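PDB 6M7L: putative non-ribosomal peptide synthetase from Actinomadura parvosata subsp. kistnae, which probably serves as a condensation-type domain in non-ribosomal peptide assembly, built from two lobes like those of chloramphenicol acetyltransferase. Local coordinates for residues H45-L50 with P402-E407; P98-C103 with W130-F135; S316-L321 with P370-A375. All coordinates share one frame; numbering follows the deposited sequence.

Contact 1: residues H45-L50 with P402-E407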
loop_
_atom_site.group_PDB
_atom_site.type_symbol
_atom_site.label_atom_id
_atom_site.label_comp_id
_atom_site.label_asym_id
_atom_site.label_seq_id
_atom_site.Cartn_x
_atom_site.Cartn_y
_atom_site.Cartn_z
ATOM N N HIS A 45 2.786 -9.097 -22.031
ATOM C CA HIS A 45 3.019 -7.782 -21.460
ATOM C C HIS A 45 2.296 -7.652 -20.127
ATOM O O HIS A 45 1.291 -8.322 -19.869
ATOM C CB HIS A 45 2.531 -6.663 -22.393
ATOM C CG HIS A 45 3.020 -6.780 -23.803
ATOM N ND1 HIS A 45 2.271 -6.372 -24.885
ATOM C CD2 HIS A 45 4.187 -7.245 -24.309
ATOM C CE1 HIS A 45 2.952 -6.586 -25.996
ATOM N NE2 HIS A 45 4.117 -7.116 -25.675
ATOM N N VAL A 46 2.817 -6.779 -19.283
ATOM C CA VAL A 46 2.062 -6.234 -18.165
ATOM C C VAL A 46 1.551 -4.867 -18.592
ATOM O O VAL A 46 2.178 -4.175 -19.404
ATOM C CB VAL A 46 2.905 -6.143 -16.877
ATOM C CG1 VAL A 46 3.189 -7.533 -16.320
ATOM C CG2 VAL A 46 4.193 -5.391 -17.143
ATOM N N ARG A 47 0.395 -4.476 -18.068
ATOM C CA ARG A 47 -0.175 -3.206 -18.492
ATOM C C ARG A 47 -1.131 -2.682 -17.431
ATOM O O ARG A 47 -1.738 -3.451 -16.681
ATOM C CB ARG A 47 -0.883 -3.324 -19.849
ATOM C CG ARG A 47 -2.197 -4.088 -19.829
ATOM C CD ARG A 47 -1.959 -5.605 -19.740
ATOM N NE ARG A 47 -2.637 -6.171 -18.580
ATOM C CZ ARG A 47 -3.872 -6.658 -18.608
ATOM N NH1 ARG A 47 -4.420 -7.122 -17.493
ATOM N NH2 ARG A 47 -4.555 -6.676 -19.748
ATOM N N VAL A 48 -1.247 -1.359 -17.379
ATOM C CA VAL A 48 -2.104 -0.674 -16.419
ATOM C C VAL A 48 -2.768 0.500 -17.124
ATOM O O VAL A 48 -2.105 1.265 -17.831
ATOM C CB VAL A 48 -1.313 -0.195 -15.184
ATOM C CG1 VAL A 48 -0.072 0.586 -15.606
ATOM C CG2 VAL A 48 -2.197 0.642 -14.274
ATOM N N ALA A 49 -4.077 0.632 -16.948
ATOM C CA ALA A 49 -4.834 1.757 -17.476
ATOM C C ALA A 49 -5.312 2.612 -16.312
ATOM O O ALA A 49 -5.941 2.103 -15.379
ATOM C CB ALA A 49 -6.013 1.280 -18.324
ATOM N N LEU A 50 -5.003 3.905 -16.363
ATOM C CA LEU A 50 -5.308 4.836 -15.284
ATOM C C LEU A 50 -6.271 5.897 -15.790
ATOM O O LEU A 50 -5.972 6.598 -16.762
ATOM C CB LEU A 50 -4.034 5.501 -14.754
ATOM C CG LEU A 50 -3.004 4.637 -14.028
ATOM C CD1 LEU A 50 -1.831 5.496 -13.591
ATOM C CD2 LEU A 50 -3.631 3.941 -12.835
ATOM N N PRO A 402 -8.940 -6.550 -19.895
ATOM C CA PRO A 402 -9.156 -7.998 -19.978
ATOM C C PRO A 402 -8.008 -8.756 -19.327
ATOM O O PRO A 402 -6.949 -8.204 -19.021
ATOM C CB PRO A 402 -9.231 -8.265 -21.485
ATOM C CG PRO A 402 -9.664 -6.964 -22.072
ATOM C CD PRO A 402 -9.014 -5.907 -21.220
ATOM N N GLU A 403 -8.239 -10.050 -19.106
ATOM C CA GLU A 403 -7.236 -10.890 -18.463
ATOM C C GLU A 403 -5.925 -10.849 -19.237
ATOM O O GLU A 403 -5.913 -10.769 -20.468
ATOM C CB GLU A 403 -7.739 -12.330 -18.356
ATOM C CG GLU A 403 -8.923 -12.521 -17.421
ATOM C CD GLU A 403 -8.545 -12.403 -15.956
ATOM O OE1 GLU A 403 -9.461 -12.298 -15.114
ATOM O OE2 GLU A 403 -7.334 -12.418 -15.644
ATOM N N GLU A 404 -4.816 -10.892 -18.501
ATOM C CA GLU A 404 -3.498 -10.824 -19.116
ATOM C C GLU A 404 -3.280 -11.995 -20.066
ATOM O O GLU A 404 -3.812 -13.092 -19.875
ATOM C CB GLU A 404 -2.409 -10.823 -18.043
ATOM C CG GLU A 404 -2.170 -9.475 -17.395
ATOM C CD GLU A 404 -1.338 -9.578 -16.134
ATOM O OE1 GLU A 404 -1.319 -10.668 -15.523
ATOM O OE2 GLU A 404 -0.703 -8.571 -15.753
ATOM N N ALA A 405 -2.492 -11.745 -21.109
ATOM C CA ALA A 405 -2.069 -12.820 -21.994
ATOM C C ALA A 405 -1.233 -13.822 -21.212
ATOM O O ALA A 405 -0.364 -13.441 -20.422
ATOM C CB ALA A 405 -1.273 -12.257 -23.172
ATOM N N MET A 406 -1.506 -15.107 -21.419
ATOM C CA MET A 406 -0.804 -16.151 -20.692
ATOM C C MET A 406 -0.570 -17.343 -21.604
ATOM O O MET A 406 -1.257 -17.528 -22.611
ATOM C CB MET A 406 -1.578 -16.590 -19.440
ATOM C CG MET A 406 -2.878 -17.322 -19.728
ATOM S SD MET A 406 -3.651 -17.914 -18.214
ATOM C CE MET A 406 -4.945 -18.959 -18.865
ATOM N N GLU A 407 0.427 -18.149 -21.239
ATOM C CA GLU A 407 0.694 -19.404 -21.928
ATOM C C GLU A 407 -0.016 -20.583 -21.288
ATOM O O GLU A 407 -0.146 -21.634 -21.927
ATOM C CB GLU A 407 2.196 -19.691 -21.952
ATOM C CG GLU A 407 3.045 -18.576 -22.517
ATOM C CD GLU A 407 4.510 -18.944 -22.548
ATOM O OE1 GLU A 407 4.891 -19.803 -23.374
ATOM O OE2 GLU A 407 5.278 -18.389 -21.735
#

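Contact 2: residues P98-C103 with W130-F135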
loop_
_atom_site.group_PDB
_atom_site.type_symbol
_atom_site.label_atom_id
_atom_site.label_comp_id
_atom_site.label_asym_id
_atom_site.label_seq_id
_atom_site.Cartn_x
_atom_site.Cartn_y
_atom_site.Cartn_z
ATOM N N PRO A 98 10.394 6.351 -23.236
ATOM C CA PRO A 98 9.290 5.595 -23.811
ATOM C C PRO A 98 8.502 6.456 -24.780
ATOM O O PRO A 98 8.375 7.677 -24.585
ATOM C CB PRO A 98 8.445 5.218 -22.582
ATOM C CG PRO A 98 8.697 6.336 -21.632
ATOM C CD PRO A 98 10.157 6.670 -21.816
ATOM N N PRO A 99 7.975 5.872 -25.852
ATOM C CA PRO A 99 7.057 6.623 -26.710
ATOM C C PRO A 99 5.750 6.906 -25.988
ATOM O O PRO A 99 5.315 6.148 -25.119
ATOM C CB PRO A 99 6.844 5.695 -27.912
ATOM C CG PRO A 99 7.205 4.334 -27.417
ATOM C CD PRO A 99 8.277 4.534 -26.390
ATOM N N LEU A 100 5.129 8.026 -26.351
ATOM C CA LEU A 100 3.869 8.462 -25.752
ATOM C C LEU A 100 2.893 8.788 -26.878
ATOM O O LEU A 100 2.948 9.875 -27.459
ATOM C CB LEU A 100 4.077 9.665 -24.839
ATOM C CG LEU A 100 2.804 10.330 -24.303
ATOM C CD1 LEU A 100 1.961 9.339 -23.505
ATOM C CD2 LEU A 100 3.141 11.554 -23.464
ATOM N N GLU A 101 2.006 7.846 -27.185
ATOM C CA GLU A 101 0.943 8.103 -28.141
ATOM C C GLU A 101 -0.156 8.933 -27.491
ATOM O O GLU A 101 -0.549 8.685 -26.346
ATOM C CB GLU A 101 0.356 6.796 -28.672
ATOM C CG GLU A 101 -0.867 6.998 -29.558
ATOM C CD GLU A 101 -1.559 5.701 -29.923
ATOM O OE1 GLU A 101 -2.442 5.724 -30.808
ATOM O OE2 GLU A 101 -1.223 4.657 -29.323
ATOM N N ILE A 102 -0.639 9.927 -28.226
ATOM C CA ILE A 102 -1.772 10.744 -27.813
ATOM C C ILE A 102 -2.892 10.469 -28.804
ATOM O O ILE A 102 -2.818 10.878 -29.970
ATOM C CB ILE A 102 -1.409 12.233 -27.755
ATOM C CG1 ILE A 102 -0.381 12.472 -26.643
ATOM C CG2 ILE A 102 -2.653 13.079 -27.544
ATOM C CD1 ILE A 102 0.132 13.891 -26.569
ATOM N N CYS A 103 -3.927 9.767 -28.347
ATOM C CA CYS A 103 -4.978 9.241 -29.218
ATOM C C CYS A 103 -6.339 9.689 -28.702
ATOM O O CYS A 103 -6.962 9.001 -27.882
ATOM C CB CYS A 103 -4.893 7.719 -29.302
ATOM S SG CYS A 103 -6.251 6.934 -30.189
ATOM N N TRP A 130 8.906 -0.647 -23.025
ATOM C CA TRP A 130 7.639 -0.131 -22.530
ATOM C C TRP A 130 7.239 1.090 -23.343
ATOM O O TRP A 130 8.057 1.692 -24.042
ATOM C CB TRP A 130 7.699 0.196 -21.031
ATOM C CG TRP A 130 8.530 1.386 -20.663
ATOM C CD1 TRP A 130 9.789 1.679 -21.100
ATOM C CD2 TRP A 130 8.168 2.430 -19.752
ATOM N NE1 TRP A 130 10.226 2.850 -20.529
ATOM C CE2 TRP A 130 9.250 3.329 -19.697
ATOM C CE3 TRP A 130 7.030 2.695 -18.984
ATOM C CZ2 TRP A 130 9.231 4.472 -18.899
ATOM C CZ3 TRP A 130 7.009 3.831 -18.198
ATOM C CH2 TRP A 130 8.103 4.705 -18.161
ATOM N N ARG A 131 5.958 1.436 -23.245
ATOM C CA ARG A 131 5.394 2.553 -23.987
ATOM C C ARG A 131 4.112 2.994 -23.296
ATOM O O ARG A 131 3.554 2.275 -22.463
ATOM C CB ARG A 131 5.126 2.176 -25.446
ATOM C CG ARG A 131 4.389 0.864 -25.598
ATOM C CD ARG A 131 3.889 0.648 -27.015
ATOM N NE ARG A 131 2.754 -0.268 -27.012
ATOM C CZ ARG A 131 2.823 -1.559 -27.313
ATOM N NH1 ARG A 131 3.978 -2.106 -27.669
ATOM N NH2 ARG A 131 1.726 -2.302 -27.262
ATOM N N ALA A 132 3.650 4.188 -23.655
ATOM C CA ALA A 132 2.481 4.793 -23.037
ATOM C C ALA A 132 1.534 5.309 -24.109
ATOM O O ALA A 132 1.970 5.866 -25.120
ATOM C CB ALA A 132 2.879 5.937 -22.097
ATOM N N HIS A 133 0.236 5.124 -23.876
ATOM C CA HIS A 133 -0.804 5.557 -24.804
ATOM C C HIS A 133 -1.787 6.431 -24.039
ATOM O O HIS A 133 -2.535 5.932 -23.191
ATOM C CB HIS A 133 -1.512 4.361 -25.436
ATOM C CG HIS A 133 -0.578 3.295 -25.915
ATOM N ND1 HIS A 133 -0.171 3.194 -27.228
ATOM C CD2 HIS A 133 0.036 2.287 -25.252
ATOM C CE1 HIS A 133 0.650 2.167 -27.354
ATOM N NE2 HIS A 133 0.792 1.599 -26.171
ATOM N N LEU A 134 -1.783 7.727 -24.334
ATOM C CA LEU A 134 -2.696 8.665 -23.701
ATOM C C LEU A 134 -3.944 8.815 -24.560
ATOM O O LEU A 134 -3.849 8.960 -25.784
ATOM C CB LEU A 134 -2.020 10.021 -23.498
ATOM C CG LEU A 134 -2.868 11.117 -22.853
ATOM C CD1 LEU A 134 -3.426 10.646 -21.520
ATOM C CD2 LEU A 134 -2.044 12.382 -22.679
ATOM N N PHE A 135 -5.112 8.777 -23.918
ATOM C CA PHE A 135 -6.403 8.841 -24.603
ATOM C C PHE A 135 -7.198 10.020 -24.060
ATOM O O PHE A 135 -7.927 9.886 -23.065
ATOM C CB PHE A 135 -7.172 7.533 -24.439
ATOM C CG PHE A 135 -6.455 6.340 -24.998
ATOM C CD1 PHE A 135 -6.537 6.036 -26.348
ATOM C CD2 PHE A 135 -5.692 5.523 -24.177
ATOM C CE1 PHE A 135 -5.874 4.937 -26.869
ATOM C CE2 PHE A 135 -5.027 4.422 -24.693
ATOM C CZ PHE A 135 -5.120 4.130 -26.041
#

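Contact 3: residues S316-L321 with P370-A375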
loop_
_atom_site.group_PDB
_atom_site.type_symbol
_atom_site.label_atom_id
_atom_site.label_comp_id
_atom_site.label_asym_id
_atom_site.label_seq_id
_atom_site.Cartn_x
_atom_site.Cartn_y
_atom_site.Cartn_z
ATOM N N SER A 316 9.521 -12.390 -11.578
ATOM C CA SER A 316 8.617 -13.521 -11.422
ATOM C C SER A 316 9.397 -14.826 -11.402
ATOM O O SER A 316 10.198 -15.101 -12.300
ATOM C CB SER A 316 7.590 -13.546 -12.559
ATOM O OG SER A 316 6.688 -12.457 -12.471
ATOM N N ARG A 317 9.174 -15.619 -10.362
ATOM C CA ARG A 317 9.709 -16.968 -10.268
ATOM C C ARG A 317 8.554 -17.954 -10.346
ATOM O O ARG A 317 7.531 -17.771 -9.678
ATOM C CB ARG A 317 10.492 -17.169 -8.970
ATOM C CG ARG A 317 11.793 -16.389 -8.890
ATOM C CD ARG A 317 12.341 -16.432 -7.476
ATOM N NE ARG A 317 11.394 -15.852 -6.530
ATOM C CZ ARG A 317 11.374 -16.121 -5.229
ATOM N NH1 ARG A 317 12.247 -16.974 -4.712
ATOM N NH2 ARG A 317 10.472 -15.544 -4.447
ATOM N N TRP A 318 8.711 -18.982 -11.170
ATOM C CA TRP A 318 7.709 -20.023 -11.319
ATOM C C TRP A 318 8.221 -21.315 -10.700
ATOM O O TRP A 318 9.413 -21.624 -10.781
ATOM C CB TRP A 318 7.352 -20.234 -12.792
ATOM C CG TRP A 318 6.460 -19.155 -13.326
ATOM C CD1 TRP A 318 6.847 -17.989 -13.920
ATOM C CD2 TRP A 318 5.028 -19.135 -13.298
ATOM N NE1 TRP A 318 5.744 -17.248 -14.270
ATOM C CE2 TRP A 318 4.614 -17.930 -13.900
ATOM C CE3 TRP A 318 4.055 -20.022 -12.827
ATOM C CZ2 TRP A 318 3.271 -17.590 -14.043
ATOM C CZ3 TRP A 318 2.719 -19.682 -12.970
ATOM C CH2 TRP A 318 2.341 -18.477 -13.572
ATOM N N LEU A 319 7.314 -22.062 -10.076
ATOM C CA LEU A 319 7.673 -23.257 -9.324
ATOM C C LEU A 319 6.759 -24.400 -9.738
ATOM O O LEU A 319 5.542 -24.325 -9.543
ATOM C CB LEU A 319 7.571 -23.003 -7.818
ATOM C CG LEU A 319 8.481 -23.844 -6.925
ATOM C CD1 LEU A 319 9.937 -23.564 -7.267
ATOM C CD2 LEU A 319 8.202 -23.558 -5.456
ATOM N N ALA A 320 7.344 -25.450 -10.307
ATOM C CA ALA A 320 6.593 -26.660 -10.608
ATOM C C ALA A 320 6.365 -27.455 -9.329
ATOM O O ALA A 320 7.240 -27.522 -8.460
ATOM C CB ALA A 320 7.337 -27.514 -11.634
ATOM N N LEU A 321 5.183 -28.056 -9.213
ATOM C CA LEU A 321 4.796 -28.823 -8.028
ATOM C C LEU A 321 4.279 -30.193 -8.451
ATOM O O LEU A 321 3.095 -30.506 -8.276
ATOM C CB LEU A 321 3.744 -28.067 -7.214
ATOM C CG LEU A 321 4.072 -26.610 -6.869
ATOM C CD1 LEU A 321 2.906 -25.948 -6.157
ATOM C CD2 LEU A 321 5.338 -26.527 -6.032
ATOM N N PRO A 370 5.630 -25.049 -20.676
ATOM C CA PRO A 370 6.500 -26.150 -20.248
ATOM C C PRO A 370 6.158 -26.660 -18.857
ATOM O O PRO A 370 5.669 -25.923 -17.996
ATOM C CB PRO A 370 7.902 -25.524 -20.273
ATOM C CG PRO A 370 7.783 -24.338 -21.171
ATOM C CD PRO A 370 6.393 -23.825 -20.967
ATOM N N ILE A 371 6.410 -27.956 -18.661
ATOM C CA ILE A 371 6.335 -28.645 -17.374
ATOM C C ILE A 371 4.921 -28.648 -16.801
ATOM O O ILE A 371 4.412 -29.699 -16.398
ATOM C CB ILE A 371 7.337 -28.050 -16.367
ATOM C CG1 ILE A 371 8.754 -28.104 -16.944
ATOM C CG2 ILE A 371 7.284 -28.819 -15.056
ATOM C CD1 ILE A 371 9.825 -27.605 -15.999
ATOM N N PHE A 372 4.277 -27.484 -16.739
ATOM C CA PHE A 372 2.903 -27.415 -16.270
ATOM C C PHE A 372 2.099 -26.489 -17.168
ATOM O O PHE A 372 2.634 -25.555 -17.770
ATOM C CB PHE A 372 2.809 -26.947 -14.802
ATOM C CG PHE A 372 3.461 -25.620 -14.537
ATOM C CD1 PHE A 372 2.759 -24.438 -14.711
ATOM C CD2 PHE A 372 4.770 -25.556 -14.093
ATOM C CE1 PHE A 372 3.358 -23.219 -14.465
ATOM C CE2 PHE A 372 5.371 -24.337 -13.840
ATOM C CZ PHE A 372 4.666 -23.169 -14.027
ATOM N N GLN A 373 0.802 -26.774 -17.258
ATOM C CA GLN A 373 -0.134 -25.946 -17.998
ATOM C C GLN A 373 -1.220 -25.364 -17.111
ATOM O O GLN A 373 -2.006 -24.533 -17.585
ATOM C CB GLN A 373 -0.787 -26.749 -19.136
ATOM C CG GLN A 373 0.196 -27.300 -20.155
ATOM C CD GLN A 373 0.997 -28.473 -19.627
ATOM O OE1 GLN A 373 0.446 -29.395 -19.028
ATOM N NE2 GLN A 373 2.311 -28.436 -19.833
ATOM N N VAL A 374 -1.289 -25.782 -15.852
ATOM C CA VAL A 374 -2.226 -25.257 -14.871
ATOM C C VAL A 374 -1.416 -24.661 -13.730
ATOM O O VAL A 374 -0.431 -25.257 -13.281
ATOM C CB VAL A 374 -3.179 -26.358 -14.361
ATOM C CG1 VAL A 374 -4.115 -25.813 -13.292
ATOM C CG2 VAL A 374 -3.967 -26.945 -15.521
ATOM N N ALA A 375 -1.816 -23.477 -13.278
ATOM C CA ALA A 375 -1.146 -22.811 -12.174
ATOM C C ALA A 375 -2.174 -22.391 -11.134
ATOM O O ALA A 375 -3.347 -22.166 -11.447
ATOM C CB ALA A 375 -0.341 -21.594 -12.647
#

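Contact 1: residues H45-L50 with P402-E407
Arg47 and Pro402 supply the hydrogen bonds of this contact, which depends on one guanidinium group meeting one main-chain oxygen. The guanidinium meets it end-on, with two nitrogens on the same acceptor: NH2 of Arg47 lies 2.9 Å from O of Pro402, and NH1 of Arg47 lies 3.1 Å from that oxygen. The oxygen sits in the guanidinium plane, within the fork of the two nitrogens, and the two bonds together limit rotation of the group. NH1 approaches nearly along the C=O axis, whereas NH2 comes from further off it, tilted from the carbonyl plane. The side chain gets there by leaving the strand with CG between the backbone N and the carbonyl carbon (chi1 72°) and then bending at chi2 and chi3.

The loop 402-407 follows strand 395-399, the edge strand beside 45-53 in the five-stranded sheet, and leads to strand 410-418 of the other large sheet. The contact thus lies where the chain passes between two lobes, consistent with a condensation-domain fold.

Apolar and electrostatic terms come from Glu404. Its CG lies over one face of the guanidinium, 3.3 Å from NH1 of Arg47, and its carboxylate plane is turned 49° from that of the arginine. With OE2 of Glu404 4.2 Å from NE of Arg47, the charges probably attract without making a salt bridge; OE1 has a weak, long ion pair with Arg150. Nearby, CG1 of Val46 lies 4.1 Å from OE2 of Glu404, the two side chains running side by side.

Contact 2: residues P98-C103 with W130-F135
Pro98 lies over one face of the Trp130 indole, its CB 3.7 Å from the centroid of the five-membered ring, a CH-pi contact. CG of Pro98 reaches on to the six-membered ring, 3.4 Å from CZ2 of Trp130. A chi1 of 71° at Trp130 swings the indole under the proline. One residue on, CG of Pro99 packs on CB of Arg131.

Beyond the prolines the two segments pair as parallel strands, with Leu100 beside Ala132, Glu101 beside His133 and Ile102 beside Leu134. N of Ala132 donates to O of Pro99 at 3.0 Å, and N of Glu101 returns a bond to O of Ala132 at 2.9 Å; Leu134 N to Glu101 O and Cys103 N to Leu134 O continue the alternation. Strand 100-102, helix 110-119 and strand 130-136 form a beta-alpha-beta unit, whose first strand is the outermost of its sheet.

On the helix 110-119 side, ND1 of His133 donates to OE2 of Glu101 at 2.8 Å, nearly straight (168°) and in the imidazole plane, although the carboxylate is turned 73° from the ring. NE of Arg131 donates to NE2 of His133 at 2.8 Å, also in plane, so both imidazole nitrogens are engaged and the ring is held against rotation; this pattern is consistent with a neutral histidine. Arg117 of the helix makes a salt bridge with Glu101 OE1, while its carbonyl accepts from Arg131.

The reverse face is apolar: CD1 of Leu100 touches CB of Ala132 at 3.8 Å, and Leu65 of helix 58-71 covers Ala132. Just past the end of strand 100-102, CB of Cys103 touches CD1 and CE1 of Phe135, its sulfur meeting the ring obliquely.

Contact 3: residues S316-L321 with P370-A375
This is a buried, wholly apolar contact with no hydrogen bond across it, between strand 317-324 and both the loop leading into strand 374-380 and the first residues of that strand. Trp318 and Phe372 carry most of it. CE3 of Trp318 comes to the edge of the Phe372 ring, near its plane and 3.4 Å from CZ. The ring planes are 35° apart, with 5.7 Å between the centroids of the phenyl and the six-membered indole ring, and the side chains cross at about a right angle, an oblique pairing. At Phe372 a chi1 of 57° turns the phenyl toward strand 317-324.

Small side chains frame this pair. CB of Ala375 meets the rim of the indole in its plane, 3.6 Å from CZ3 of Trp318. Two residues along the first strand from the tryptophan, CB of Ala320 packs against CG2 of Ile371 at 3.7 Å and also touches CD2 of Phe372 at 4.1 Å. The phenyl ring is thereby bordered by the tryptophan at its CZ and CE1 end and by the alanine along its CD2 side.

Further aromatic neighbours extend the cluster, Trp411 beside Trp318 and Phe353 beside Phe372. Strand 317-324 pairs antiparallel with 292-299, and a backbone hydrogen bond between Val374 and Gly296 links strand 292-299 to strand 374-380. With helices 272-288 and 353-360 packed alongside, the arrangement is consistent with the C-terminal of the two acetyltransferase-like lobes of a condensation domain.

In the fold
Along the chain, contact 1 spans most of the condensation-domain range, joining residues more than 350 positions apart, while contacts 2 and 3 close in turn within that span. Contacts 1 and 2 reach the same five-stranded sheet, in which strand 141-149 separates 45-53 from 130-136; their centres lie 16 Å apart. Contact 3 belongs to the other lobe, its centre 19 Å from that of contact 1 and 33 Å from that of contact 2. Contact 1 therefore lies where the chain passes between the lobes, with contact 2 toward the far edge of one and contact 3 within the other, as expected of a two-lobed condensation domain.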